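Local coordinates for protein acetyl xylan esterase (Paenibacillus sp. R4, PDB 6AGQ) that probably removes acetyl groups from xylan and related acetylated sugars, as a cold-active serine esterase of the alpha/beta-hydrolase clan, at residues Pro307-Glu310 with Glu311-Arg315. Numbering follows the deposited sequence.
Sequences PFHE and EAMMR
The opening turns of the C-terminal helix of an alpha/beta-hydrolase fold bring His309 against Met313, one helical turn further on, and Glu310 against both Met313 and Met314. Two i to i+4 backbone bonds set this spacing: Met313 N donates to His309 O at 3.0 Å, and Met314 N reaches Glu310 O at 3.0 Å with an N-H...O angle of 169°. The imidazole and the thioether chain cross at about a right angle. Met313 CG lies 3.4 Å from His309 NE2, while SD sits obliquely to the ring, 4.5 Å from its centroid. The His309 ring swings back beside its own carbonyl carbon because chi1 (-164°) holds CG anti to N, within range of Met313 and of Ala312 CB, 3.9 Å from ND1. That same ND1 is hydrogen-bonded to Tyr298 at the end of strand 293-298, and Val207 and Leu205 of strand 203-207 receive His309 and Met313, so this buried side of the helix rests on the central sheet. Replacing the histidine by an alanine is likely to leave the Tyr298 hydroxyl without this partner and Met313 CG and SD without the surface they lie against, its chain less confined. Glu310 CG lies 3.8 Å from Met314 CE, and a bend at chi2 (77°) turns the carboxylate over toward Met313 CE, while OE2 accepts a hydrogen bond from Gln107 NE2 of helix 106-110. On a different side of the helix, Arg315 NH2 forms a salt bridge with Glu311 OE1 at 3.3 Å, approaching from above the carboxylate plane, and Arg315 NH1 hydrogen-bonds to the backbone O of Asp49 of a neighbouring subunit.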
# COMPACT_ATOMS: atom_id res chain seq x y z
N PRO A 307 -20.04 -4.52 16.45
CA PRO A 307 -21.24 -5.40 16.63
C PRO A 307 -21.72 -5.61 18.08
O PRO A 307 -22.90 -5.52 18.35
CB PRO A 307 -20.81 -6.75 15.98
CG PRO A 307 -19.54 -6.47 15.20
CD PRO A 307 -19.14 -5.02 15.39
N PHE A 308 -20.77 -5.87 18.97
CA PHE A 308 -20.93 -5.93 20.48
C PHE A 308 -21.47 -4.68 21.18
O PHE A 308 -21.99 -4.79 22.30
CB PHE A 308 -19.59 -6.25 21.18
CG PHE A 308 -18.40 -5.65 20.45
CD1 PHE A 308 -17.98 -4.35 20.70
CD2 PHE A 308 -17.78 -6.37 19.43
CE1 PHE A 308 -16.90 -3.79 19.99
CE2 PHE A 308 -16.73 -5.81 18.70
CZ PHE A 308 -16.29 -4.52 19.00
N HIS A 309 -21.31 -3.51 20.55
CA HIS A 309 -21.70 -2.27 21.24
C HIS A 309 -23.20 -2.11 21.32
O HIS A 309 -23.71 -1.50 22.26
CB HIS A 309 -21.07 -1.00 20.64
CG HIS A 309 -21.17 0.17 21.57
ND1 HIS A 309 -20.63 0.14 22.84
CD2 HIS A 309 -21.80 1.36 21.45
CE1 HIS A 309 -20.93 1.27 23.47
NE2 HIS A 309 -21.66 2.02 22.66
N GLU A 310 -23.91 -2.70 20.37
CA GLU A 310 -25.34 -2.53 20.26
C GLU A 310 -26.04 -3.02 21.51
O GLU A 310 -26.86 -2.30 22.10
CB GLU A 310 -25.86 -3.25 19.00
CG GLU A 310 -27.03 -2.54 18.36
CD GLU A 310 -26.63 -1.30 17.55
OE1 GLU A 310 -25.54 -0.74 17.76
OE2 GLU A 310 -27.43 -0.90 16.67
N GLU A 311 -25.66 -4.22 21.93
CA GLU A 311 -26.07 -4.77 23.19
C GLU A 311 -25.71 -3.90 24.40
O GLU A 311 -26.48 -3.82 25.33
CB GLU A 311 -25.39 -6.13 23.41
CG GLU A 311 -25.87 -6.89 24.66
CD GLU A 311 -25.34 -8.32 24.76
OE1 GLU A 311 -25.02 -8.73 25.92
OE2 GLU A 311 -25.26 -9.03 23.70
N ALA A 312 -24.52 -3.34 24.43
CA ALA A 312 -24.09 -2.50 25.54
C ALA A 312 -25.05 -1.26 25.67
O ALA A 312 -25.37 -0.84 26.78
CB ALA A 312 -22.65 -2.05 25.31
N MET A 313 -25.49 -0.71 24.53
CA MET A 313 -26.38 0.46 24.48
C MET A 313 -27.82 0.08 24.90
O MET A 313 -28.44 0.77 25.70
CB MET A 313 -26.40 1.08 23.12
CG MET A 313 -25.09 1.72 22.78
SD MET A 313 -25.25 2.54 21.21
CE MET A 313 -25.20 1.23 20.01
N MET A 314 -28.27 -1.05 24.42
CA MET A 314 -29.54 -1.63 24.85
C MET A 314 -29.63 -1.77 26.34
O MET A 314 -30.58 -1.27 26.88
CB MET A 314 -29.83 -2.94 24.13
CG MET A 314 -30.09 -2.76 22.64
SD MET A 314 -30.23 -4.37 21.85
CE MET A 314 -30.05 -3.99 20.10
N ARG A 315 -28.63 -2.36 27.00
CA ARG A 315 -28.62 -2.48 28.49
C ARG A 315 -28.64 -1.13 29.22
O ARG A 315 -29.31 -0.96 30.22
CB ARG A 315 -27.37 -3.22 28.99
CG ARG A 315 -27.30 -4.69 28.61
CD ARG A 315 -26.18 -5.43 29.32
NE ARG A 315 -26.13 -6.82 28.84
CZ ARG A 315 -26.87 -7.84 29.29
NH1 ARG A 315 -27.75 -7.70 30.30
NH2 ARG A 315 -26.73 -9.03 28.71
O HOH W 1 -24.48 -6.44 19.95